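Local coordinates for major capsid protein (Paramecium bursaria Chlorella virus 1, PDB 5TIP) that self-assembles as trimers into the icosahedral capsid of a large virus of green algae, and is itself glycosylated, at residues D124-R129 / D133-E138; A88-Q93 / T269-Y274; F112-A117 / A262-N267. One frame throughout, in Å; residues are numbered along the deposited sequence.

Contact 1: D124-R129 / D133-E138; sequences DRYNYR and DWVNNE. With FUC (alpha-L-fucopyranose), chain F.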
loop_
_atom_site.group_PDB
_atom_site.type_symbol
_atom_site.label_atom_id
_atom_site.label_comp_id
_atom_site.label_asym_id
_atom_site.label_seq_id
_atom_site.Cartn_x
_atom_site.Cartn_y
_atom_site.Cartn_z
ATOM N N ASP A 124 2.397 -6.730 1.815
ATOM C CA ASP A 124 2.548 -7.833 0.876
ATOM C C ASP A 124 3.968 -8.378 0.889
ATOM O O ASP A 124 4.177 -9.601 0.896
ATOM C CB ASP A 124 2.172 -7.357 -0.523
ATOM C CG ASP A 124 2.219 -8.462 -1.542
ATOM O OD1 ASP A 124 1.687 -9.556 -1.289
ATOM O OD2 ASP A 124 2.791 -8.246 -2.618
ATOM N N ARG A 125 4.930 -7.466 0.984
ATOM C CA ARG A 125 6.337 -7.829 1.048
ATOM C C ARG A 125 6.638 -8.572 2.348
ATOM O O ARG A 125 7.352 -9.575 2.339
ATOM C CB ARG A 125 7.218 -6.584 0.935
ATOM C CG ARG A 125 8.705 -6.882 0.837
ATOM C CD ARG A 125 9.375 -6.009 -0.211
ATOM N NE ARG A 125 9.601 -4.650 0.272
ATOM C CZ ARG A 125 10.255 -3.714 -0.409
ATOM N NH1 ARG A 125 10.750 -3.988 -1.608
ATOM N NH2 ARG A 125 10.413 -2.504 0.109
ATOM N N TYR A 126 6.098 -8.087 3.466
ATOM C CA TYR A 126 6.337 -8.749 4.744
ATOM C C TYR A 126 5.682 -10.123 4.791
ATOM O O TYR A 126 6.247 -11.067 5.361
ATOM C CB TYR A 126 5.831 -7.881 5.898
ATOM C CG TYR A 126 5.978 -8.543 7.257
ATOM C CD1 TYR A 126 7.224 -8.841 7.767
ATOM C CD2 TYR A 126 4.873 -8.841 8.039
ATOM C CE1 TYR A 126 7.379 -9.445 9.002
ATOM C CE2 TYR A 126 5.019 -9.441 9.287
ATOM C CZ TYR A 126 6.274 -9.739 9.756
ATOM O OH TYR A 126 6.434 -10.335 10.987
ATOM N N ASN A 127 4.480 -10.254 4.211
ATOM C CA ASN A 127 3.854 -11.573 4.128
ATOM C C ASN A 127 4.692 -12.540 3.303
ATOM O O ASN A 127 4.723 -13.741 3.593
ATOM C CB ASN A 127 2.449 -11.455 3.532
ATOM C CG ASN A 127 1.653 -12.752 3.635
ATOM O OD1 ASN A 127 1.746 -13.464 4.630
ATOM N ND2 ASN A 127 0.873 -13.061 2.596
ATOM N N TYR A 128 5.372 -12.032 2.273
ATOM C CA TYR A 128 6.253 -12.884 1.485
ATOM C C TYR A 128 7.431 -13.385 2.309
ATOM O O TYR A 128 7.887 -14.516 2.107
ATOM C CB TYR A 128 6.746 -12.133 0.244
ATOM C CG TYR A 128 7.765 -12.894 -0.578
ATOM C CD1 TYR A 128 7.367 -13.873 -1.478
ATOM C CD2 TYR A 128 9.123 -12.622 -0.465
ATOM C CE1 TYR A 128 8.294 -14.569 -2.234
ATOM C CE2 TYR A 128 10.056 -13.313 -1.218
ATOM C CZ TYR A 128 9.635 -14.285 -2.101
ATOM O OH TYR A 128 10.562 -14.970 -2.851
ATOM N N ARG A 129 7.936 -12.572 3.245
ATOM C CA ARG A 129 9.022 -13.050 4.096
ATOM C C ARG A 129 8.521 -14.035 5.145
ATOM O O ARG A 129 9.266 -14.933 5.553
ATOM C CB ARG A 129 9.749 -11.886 4.770
ATOM C CG ARG A 129 11.020 -12.340 5.467
ATOM C CD ARG A 129 11.912 -11.205 5.916
ATOM N NE ARG A 129 13.154 -11.736 6.474
ATOM C CZ ARG A 129 14.139 -10.996 6.965
ATOM N NH1 ARG A 129 14.043 -9.675 6.972
ATOM N NH2 ARG A 129 15.227 -11.580 7.450
ATOM N N ASP A 133 10.782 -17.335 5.260
ATOM C CA ASP A 133 11.820 -17.113 6.259
ATOM C C ASP A 133 11.207 -17.191 7.650
ATOM O O ASP A 133 9.987 -17.129 7.819
ATOM C CB ASP A 133 12.507 -15.758 6.046
ATOM C CG ASP A 133 13.851 -15.668 6.738
ATOM O OD1 ASP A 133 14.204 -16.602 7.486
ATOM O OD2 ASP A 133 14.558 -14.658 6.534
ATOM N N TRP A 134 12.080 -17.337 8.647
ATOM C CA TRP A 134 11.697 -17.196 10.046
ATOM C C TRP A 134 11.765 -15.723 10.429
ATOM O O TRP A 134 12.803 -15.079 10.249
ATOM C CB TRP A 134 12.614 -18.018 10.955
ATOM C CG TRP A 134 12.369 -19.497 10.917
ATOM C CD1 TRP A 134 11.442 -20.191 11.638
ATOM C CD2 TRP A 134 13.077 -20.467 10.135
ATOM N NE1 TRP A 134 11.521 -21.530 11.347
ATOM C CE2 TRP A 134 12.517 -21.727 10.428
ATOM C CE3 TRP A 134 14.124 -20.393 9.213
ATOM C CZ2 TRP A 134 12.969 -22.900 9.830
ATOM C CZ3 TRP A 134 14.572 -21.560 8.622
ATOM C CH2 TRP A 134 13.995 -22.797 8.932
ATOM N N VAL A 135 10.663 -15.191 10.959
ATOM C CA VAL A 135 10.574 -13.759 11.224
ATOM C C VAL A 135 10.129 -13.491 12.656
ATOM O O VAL A 135 9.773 -12.358 13.000
ATOM C CB VAL A 135 9.611 -13.077 10.234
ATOM C CG1 VAL A 135 10.125 -13.206 8.813
ATOM C CG2 VAL A 135 8.217 -13.670 10.357
ATOM N N ASN A 136 10.141 -14.521 13.502
ATOM C CA ASN A 136 9.672 -14.397 14.876
ATOM C C ASN A 136 10.729 -14.835 15.888
ATOM O O ASN A 136 10.395 -15.356 16.956
ATOM C CB ASN A 136 8.372 -15.174 15.071
ATOM C CG ASN A 136 7.229 -14.597 14.257
ATOM O OD1 ASN A 136 6.866 -15.131 13.209
ATOM N ND2 ASN A 136 6.669 -13.490 14.727
ATOM N N ASN A 137 12.007 -14.637 15.554
ATOM C CA ASN A 137 13.120 -14.873 16.477
ATOM C C ASN A 137 13.198 -16.335 16.915
ATOM O O ASN A 137 13.502 -16.638 18.071
ATOM C CB ASN A 137 13.028 -13.950 17.694
ATOM C CG ASN A 137 12.815 -12.500 17.311
ATOM O OD1 ASN A 137 13.266 -12.051 16.258
ATOM N ND2 ASN A 137 12.119 -11.759 18.166
ATOM N N GLU A 138 12.918 -17.249 15.991
ATOM C CA GLU A 138 12.934 -18.665 16.322
ATOM C C GLU A 138 14.359 -19.142 16.606
ATOM O O GLU A 138 15.344 -18.568 16.133
ATOM C CB GLU A 138 12.317 -19.491 15.192
ATOM C CG GLU A 138 10.809 -19.322 15.035
ATOM C CD GLU A 138 10.432 -18.153 14.142
ATOM O OE1 GLU A 138 11.274 -17.254 13.939
ATOM O OE2 GLU A 138 9.290 -18.136 13.639
HETATM C C1 FUC F . 19.143 -10.990 16.368
HETATM C C2 FUC F . 20.262 -11.260 17.362
HETATM C C3 FUC F . 19.784 -10.862 18.752
HETATM C C4 FUC F . 18.521 -11.646 19.092
HETATM C C5 FUC F . 17.482 -11.413 18.000
HETATM C C6 FUC F . 16.210 -12.205 18.273
HETATM O O2 FUC F . 21.427 -10.514 16.999
HETATM O O3 FUC F . 20.806 -11.092 19.727
HETATM O O4 FUC F . 18.850 -13.037 19.196
HETATM O O5 FUC F . 18.026 -11.796 16.739
#

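Contact 2: A88-Q93 / T269-Y274; sequences AEELLQ and TNYGQY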
loop_
_atom_site.group_PDB
_atom_site.type_symbol
_atom_site.label_atom_id
_atom_site.label_comp_id
_atom_site.label_asym_id
_atom_site.label_seq_id
_atom_site.Cartn_x
_atom_site.Cartn_y
_atom_site.Cartn_z
ATOM N N ALA A 88 14.045 -20.309 2.229
ATOM C CA ALA A 88 13.187 -21.013 1.282
ATOM C C ALA A 88 13.292 -20.420 -0.115
ATOM O O ALA A 88 13.158 -21.145 -1.108
ATOM C CB ALA A 88 11.739 -20.977 1.759
ATOM N N GLU A 89 13.518 -19.109 -0.211
ATOM C CA GLU A 89 13.715 -18.486 -1.513
ATOM C C GLU A 89 15.042 -18.913 -2.128
ATOM O O GLU A 89 15.110 -19.219 -3.325
ATOM C CB GLU A 89 13.638 -16.967 -1.372
ATOM C CG GLU A 89 14.016 -16.190 -2.614
ATOM C CD GLU A 89 14.164 -14.710 -2.332
ATOM O OE1 GLU A 89 13.135 -14.038 -2.113
ATOM O OE2 GLU A 89 15.313 -14.222 -2.315
ATOM N N GLU A 90 16.108 -18.944 -1.324
ATOM C CA GLU A 90 17.403 -19.382 -1.833
ATOM C C GLU A 90 17.396 -20.860 -2.192
ATOM O O GLU A 90 18.075 -21.268 -3.141
ATOM C CB GLU A 90 18.500 -19.102 -0.806
ATOM C CG GLU A 90 19.889 -19.489 -1.288
ATOM C CD GLU A 90 20.952 -19.316 -0.226
ATOM O OE1 GLU A 90 20.598 -19.020 0.934
ATOM O OE2 GLU A 90 22.146 -19.479 -0.553
ATOM N N LEU A 91 16.639 -21.675 -1.448
ATOM C CA LEU A 91 16.613 -23.111 -1.711
ATOM C C LEU A 91 16.147 -23.401 -3.131
ATOM O O LEU A 91 16.634 -24.337 -3.775
ATOM C CB LEU A 91 15.714 -23.813 -0.693
ATOM C CG LEU A 91 15.657 -25.340 -0.769
ATOM C CD1 LEU A 91 17.043 -25.926 -0.555
ATOM C CD2 LEU A 91 14.681 -25.884 0.254
ATOM N N LEU A 92 15.203 -22.606 -3.638
ATOM C CA LEU A 92 14.742 -22.721 -5.019
ATOM C C LEU A 92 15.744 -21.984 -5.903
ATOM O O LEU A 92 15.543 -20.835 -6.308
ATOM C CB LEU A 92 13.335 -22.157 -5.159
ATOM C CG LEU A 92 12.490 -22.714 -6.301
ATOM C CD1 LEU A 92 12.322 -24.208 -6.118
ATOM C CD2 LEU A 92 11.139 -22.022 -6.357
ATOM N N GLN A 93 16.852 -22.668 -6.204
ATOM C CA GLN A 93 17.967 -22.018 -6.889
ATOM C C GLN A 93 17.566 -21.543 -8.280
ATOM O O GLN A 93 17.883 -20.416 -8.677
ATOM C CB GLN A 93 19.164 -22.964 -6.969
ATOM C CG GLN A 93 20.344 -22.387 -7.729
ATOM C CD GLN A 93 21.583 -23.249 -7.621
ATOM O OE1 GLN A 93 22.191 -23.347 -6.556
ATOM N NE2 GLN A 93 21.964 -23.881 -8.726
ATOM N N THR A 269 29.499 -14.868 -1.761
ATOM C CA THR A 269 29.608 -15.672 -0.548
ATOM C C THR A 269 28.307 -15.663 0.247
ATOM O O THR A 269 27.920 -16.688 0.822
ATOM C CB THR A 269 30.768 -15.165 0.312
ATOM O OG1 THR A 269 31.973 -15.171 -0.463
ATOM C CG2 THR A 269 30.958 -16.052 1.534
ATOM N N ASN A 270 27.610 -14.529 0.281
ATOM C CA ASN A 270 26.428 -14.355 1.116
ATOM C C ASN A 270 25.215 -14.064 0.245
ATOM O O ASN A 270 25.262 -13.184 -0.620
ATOM C CB ASN A 270 26.632 -13.229 2.129
ATOM C CG ASN A 270 27.814 -13.477 3.040
ATOM O OD1 ASN A 270 27.918 -14.533 3.665
ATOM N ND2 ASN A 270 28.720 -12.511 3.113
ATOM N N TYR A 271 24.134 -14.801 0.486
ATOM C CA TYR A 271 22.930 -14.668 -0.320
ATOM C C TYR A 271 22.261 -13.325 -0.064
ATOM O O TYR A 271 22.089 -12.912 1.087
ATOM C CB TYR A 271 21.959 -15.805 -0.012
ATOM C CG TYR A 271 20.683 -15.757 -0.820
ATOM C CD1 TYR A 271 20.675 -16.118 -2.161
ATOM C CD2 TYR A 271 19.485 -15.359 -0.242
ATOM C CE1 TYR A 271 19.511 -16.079 -2.905
ATOM C CE2 TYR A 271 18.315 -15.318 -0.979
ATOM C CZ TYR A 271 18.335 -15.679 -2.310
ATOM O OH TYR A 271 17.177 -15.641 -3.050
ATOM N N GLY A 272 21.887 -12.643 -1.142
ATOM C CA GLY A 272 21.189 -11.380 -1.027
ATOM C C GLY A 272 22.014 -10.222 -0.520
ATOM O O GLY A 272 21.453 -9.149 -0.275
ATOM N N GLN A 273 23.323 -10.393 -0.348
ATOM C CA GLN A 273 24.177 -9.297 0.102
ATOM C C GLN A 273 24.494 -8.413 -1.094
ATOM O O GLN A 273 25.328 -8.756 -1.935
ATOM C CB GLN A 273 25.454 -9.819 0.752
ATOM C CG GLN A 273 26.304 -8.703 1.346
ATOM C CD GLN A 273 27.722 -9.132 1.659
ATOM O OE1 GLN A 273 28.014 -10.320 1.778
ATOM N NE2 GLN A 273 28.614 -8.158 1.801
ATOM N N TYR A 274 23.827 -7.264 -1.171
ATOM C CA TYR A 274 24.024 -6.315 -2.256
ATOM C C TYR A 274 24.790 -5.076 -1.821
ATOM O O TYR A 274 25.052 -4.201 -2.653
ATOM C CB TYR A 274 22.670 -5.901 -2.846
ATOM C CG TYR A 274 21.875 -7.047 -3.430
ATOM C CD1 TYR A 274 22.504 -8.078 -4.117
ATOM C CD2 TYR A 274 20.495 -7.096 -3.299
ATOM C CE1 TYR A 274 21.779 -9.124 -4.653
ATOM C CE2 TYR A 274 19.762 -8.136 -3.834
ATOM C CZ TYR A 274 20.408 -9.147 -4.509
ATOM O OH TYR A 274 19.682 -10.185 -5.044
HETATM O O HOH W 1 25.285 -18.116 -0.004
#

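Contact 3: F112-A117 / A262-N267; sequences FRTYDA and AWNFNN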
loop_
_atom_site.group_PDB
_atom_site.type_symbol
_atom_site.label_atom_id
_atom_site.label_comp_id
_atom_site.label_asym_id
_atom_site.label_seq_id
_atom_site.Cartn_x
_atom_site.Cartn_y
_atom_site.Cartn_z
ATOM N N PHE A 112 14.433 -13.825 -7.811
ATOM C CA PHE A 112 13.400 -13.791 -6.822
ATOM C C PHE A 112 13.788 -12.720 -5.801
ATOM O O PHE A 112 12.951 -11.963 -5.396
ATOM C CB PHE A 112 13.218 -15.168 -6.180
ATOM C CG PHE A 112 12.317 -16.072 -6.934
ATOM C CD1 PHE A 112 12.430 -16.223 -8.255
ATOM C CD2 PHE A 112 11.320 -16.746 -6.299
ATOM C CE1 PHE A 112 11.602 -17.024 -8.950
ATOM C CE2 PHE A 112 10.445 -17.553 -7.003
ATOM C CZ PHE A 112 10.599 -17.693 -8.345
ATOM N N ARG A 113 15.059 -12.665 -5.410
ATOM C CA ARG A 113 15.517 -11.662 -4.456
ATOM C C ARG A 113 15.440 -10.263 -5.056
ATOM O O ARG A 113 15.051 -9.309 -4.373
ATOM C CB ARG A 113 16.945 -11.976 -4.008
ATOM C CG ARG A 113 17.457 -11.109 -2.863
ATOM C CD ARG A 113 17.153 -11.721 -1.499
ATOM N NE ARG A 113 15.726 -11.961 -1.310
ATOM C CZ ARG A 113 14.862 -11.037 -0.907
ATOM N NH1 ARG A 113 15.281 -9.806 -0.645
ATOM N NH2 ARG A 113 13.580 -11.341 -0.769
ATOM N N THR A 114 15.810 -10.125 -6.334
ATOM C CA THR A 114 15.760 -8.821 -6.989
ATOM C C THR A 114 14.322 -8.380 -7.237
ATOM O O THR A 114 13.983 -7.207 -7.034
ATOM C CB THR A 114 16.539 -8.871 -8.305
ATOM O OG1 THR A 114 17.915 -9.158 -8.034
ATOM C CG2 THR A 114 16.442 -7.541 -9.045
ATOM N N TYR A 115 13.464 -9.306 -7.671
ATOM C CA TYR A 115 12.059 -8.973 -7.887
ATOM C C TYR A 115 11.395 -8.522 -6.593
ATOM O O TYR A 115 10.594 -7.580 -6.592
ATOM C CB TYR A 115 11.324 -10.176 -8.479
ATOM C CG TYR A 115 9.831 -9.984 -8.614
ATOM C CD1 TYR A 115 9.289 -9.388 -9.742
ATOM C CD2 TYR A 115 8.964 -10.403 -7.614
ATOM C CE1 TYR A 115 7.927 -9.211 -9.870
ATOM C CE2 TYR A 115 7.600 -10.230 -7.733
ATOM C CZ TYR A 115 7.087 -9.634 -8.864
ATOM O OH TYR A 115 5.728 -9.457 -8.993
ATOM N N ASP A 116 11.714 -9.185 -5.481
ATOM C CA ASP A 116 11.119 -8.818 -4.201
ATOM C C ASP A 116 11.563 -7.427 -3.764
ATOM O O ASP A 116 10.770 -6.667 -3.195
ATOM C CB ASP A 116 11.483 -9.861 -3.144
ATOM C CG ASP A 116 10.787 -9.620 -1.820
ATOM O OD1 ASP A 116 9.539 -9.595 -1.798
ATOM O OD2 ASP A 116 11.486 -9.461 -0.799
ATOM N N ALA A 117 12.822 -7.074 -4.027
ATOM C CA ALA A 117 13.331 -5.773 -3.604
ATOM C C ALA A 117 12.741 -4.631 -4.421
ATOM O O ALA A 117 12.648 -3.503 -3.926
ATOM C CB ALA A 117 14.857 -5.752 -3.702
ATOM N N ALA A 262 17.208 -4.358 -14.609
ATOM C CA ALA A 262 17.453 -4.380 -13.175
ATOM C C ALA A 262 18.770 -5.089 -12.908
ATOM O O ALA A 262 19.043 -6.141 -13.493
ATOM C CB ALA A 262 16.318 -5.078 -12.421
ATOM N N TRP A 263 19.590 -4.513 -12.031
ATOM C CA TRP A 263 20.890 -5.106 -11.760
ATOM C C TRP A 263 21.282 -4.869 -10.308
ATOM O O TRP A 263 20.714 -4.020 -9.618
ATOM C CB TRP A 263 21.963 -4.571 -12.722
ATOM C CG TRP A 263 22.321 -3.122 -12.557
ATOM C CD1 TRP A 263 23.383 -2.616 -11.867
ATOM C CD2 TRP A 263 21.624 -1.995 -13.104
ATOM N NE1 TRP A 263 23.391 -1.244 -11.949
ATOM C CE2 TRP A 263 22.322 -0.839 -12.703
ATOM C CE3 TRP A 263 20.478 -1.851 -13.891
ATOM C CZ2 TRP A 263 21.910 0.443 -13.060
ATOM C CZ3 TRP A 263 20.071 -0.579 -14.245
ATOM C CH2 TRP A 263 20.785 0.551 -13.829
ATOM N N ASN A 264 22.258 -5.654 -9.851
ATOM C CA ASN A 264 22.797 -5.527 -8.505
ATOM C C ASN A 264 24.245 -5.996 -8.502
ATOM O O ASN A 264 24.688 -6.719 -9.397
ATOM C CB ASN A 264 21.974 -6.327 -7.481
ATOM C CG ASN A 264 21.977 -7.825 -7.756
ATOM O OD1 ASN A 264 23.001 -8.495 -7.625
ATOM N ND2 ASN A 264 20.817 -8.360 -8.120
ATOM N N PHE A 265 24.982 -5.573 -7.474
ATOM C CA PHE A 265 26.344 -6.031 -7.222
ATOM C C PHE A 265 26.315 -6.883 -5.960
ATOM O O PHE A 265 26.065 -6.369 -4.864
ATOM C CB PHE A 265 27.306 -4.855 -7.075
ATOM C CG PHE A 265 27.320 -3.934 -8.260
ATOM C CD1 PHE A 265 28.175 -4.165 -9.325
ATOM C CD2 PHE A 265 26.480 -2.836 -8.311
ATOM C CE1 PHE A 265 28.186 -3.319 -10.416
ATOM C CE2 PHE A 265 26.488 -1.988 -9.398
ATOM C CZ PHE A 265 27.343 -2.230 -10.452
ATOM N N ASN A 266 26.565 -8.178 -6.114
ATOM C CA ASN A 266 26.399 -9.145 -5.040
ATOM C C ASN A 266 27.735 -9.768 -4.660
ATOM O O ASN A 266 28.561 -10.070 -5.526
ATOM C CB ASN A 266 25.416 -10.246 -5.452
ATOM C CG ASN A 266 25.545 -11.492 -4.603
ATOM O OD1 ASN A 266 26.033 -12.522 -5.069
ATOM N ND2 ASN A 266 25.114 -11.407 -3.350
ATOM N N ASN A 267 27.939 -9.958 -3.357
ATOM C CA ASN A 267 29.051 -10.759 -2.863
ATOM C C ASN A 267 28.613 -12.217 -2.901
ATOM O O ASN A 267 27.775 -12.631 -2.090
ATOM C CB ASN A 267 29.450 -10.339 -1.447
ATOM C CG ASN A 267 30.582 -11.182 -0.882
ATOM O OD1 ASN A 267 31.290 -11.871 -1.618
ATOM N ND2 ASN A 267 30.755 -11.130 0.433
#

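Contact 1: D124-R129 / D133-E138
R129 and D133 run alongside each other, the last arginine of 124-129 meeting the first residue of the loop that leaves helix 122-132. The guanidinium approaches with its NE/NH2 edge and grips a single carboxylate oxygen: R129 NE is 3.2 Å and R129 NH2 3.3 Å from D133 OD2. That oxygen lies close to the guanidinium plane, yet both nitrogens reach it from one face of the carboxylate, about 35° out of its plane, and the two groups are turned 30° against each other. The reach comes from a chain extended from CG to NE, with R129 CG anti to the backbone N (chi1 -170°). V135 heads the other way along this stem, its CG1 3.6 Å from R129 CG. Its other methyl, V135 CG2, comes within 3.8 Å of Y126 OH, valine and tyrosine crossing at a slant. Around the pair, R129 NH2 also bonds G300 O, while D133 OD1 bonds T84 OG1 and D133 OD2 bonds Y86 N; the Y126 ring meets Y305 of a second subunit edge-to-face. Farther along the loop, N137 CG lies 3.5 Å from C6 of the fucose, as part of a glycan pocket. With OD2 taking both arginine nitrogens and the Y86 amide, D133 is probably stabilised as a carboxylate, and the ion pair fastens the start of a glycan-contacting loop back onto its helix.

Contact 2: A88-Q93 / T269-Y274
Y271 swings its ring away from the loop toward helix 87-91 because CG stands anti to the backbone N (chi1 -179°), and E90, with the same first torsion and an extended chain, runs back along that ring in the opposite direction. E90 CB sits 3.6 Å from the centroid of the Y271 ring and only 5° off its normal, a CH-pi contact over the middle of one face. Farther out, E90 CG is 3.6 Å from Y271 CD1 on the CD1/CE1 side, and the E90 carboxylate lies stacked, nearly parallel to the ring, over its CB end. E89 arrives differently, crossing the tyrosine at about a right angle and reaching the hydroxyl end near the ring plane. There Y271 OH donates a very short hydrogen bond to E89 OE2, modelled at 2.5 Å, a length to be read with caution; N109 O is also bonded to this hydroxyl, so two acceptors compete for one phenol proton. The loop itself bends in a type II turn from N270 to Q273, with G272 at positive phi, and N270 ND2 braces it by a 2.7 Å bond to Q273 OE1. E89 is shared: OE2 also forms a salt bridge with R113 NE of helix 109-119, and OE1 bonds Y128 OH. Facing two tyrosine hydroxyls and R113 NE, the two oxygens of E89 sit in a setting consistent with an ionised carboxylate.

Contact 3: F112-A117 / A262-N267
Helix 109-119 passes the second half of strand 257-266 with T114 and A262 nearest in backbone, their CA atoms 7.8 Å apart, and alternate strand residues A262 and N264 direct their CB atoms at the helix. T114 is the helix residue that touches both, one branch for each. Its methyl lies anti to the backbone N, and T114 CG2 comes to 4.2 Å from A262 CB, a loose apolar contact. The hydroxyl branch is turned beside the backbone N (chi1 -62°), where T114 OG1 bonds D110 O one turn earlier in the helix; the same oxygen lies 3.0 Å from N264 ND2. This is the seam between the two halves of the double jelly-roll architecture known for major capsid proteins of large DNA viruses: the helix belongs to the N-terminal family region, the strand to the C-terminal one. On the strand, N264 CG occupies the position between backbone N and carbonyl carbon (chi1 62°), and N264 OD1 is bonded by N414 ND2 of the adjoining strand 412-426, which gives its amide a fixed partner within the sheet. Y274 packs against both T114 and N264. One residue before T114, the R113 side chain sets out for the strand and then bends off, and R113 NH2 bridges to D116 OD2 at 2.8 Å, meeting that oxygen 40° out of the carboxylate plane.

In the fold
From the N terminus, the chain first passes 88-93, then helix segment 112-117, then 124-129 and 133-138, before crossing into the C-terminal half at 262-267 and 269-274. Contact 1 is local, bringing the loop that follows helix 122-132 back against the helix's last turns. Contact 3 closes a long loop that contains contact 1, and contact 2 closes a slightly longer one around both, so the three are nested and none cross. Contacts 2 and 3 join the two halves, tying helix 87-91 and helix 109-119 to the second half of strand 257-266 and the loop after it. Y128 and R125 connect helix 122-132 to E89 and D116, linking contact 1 with both.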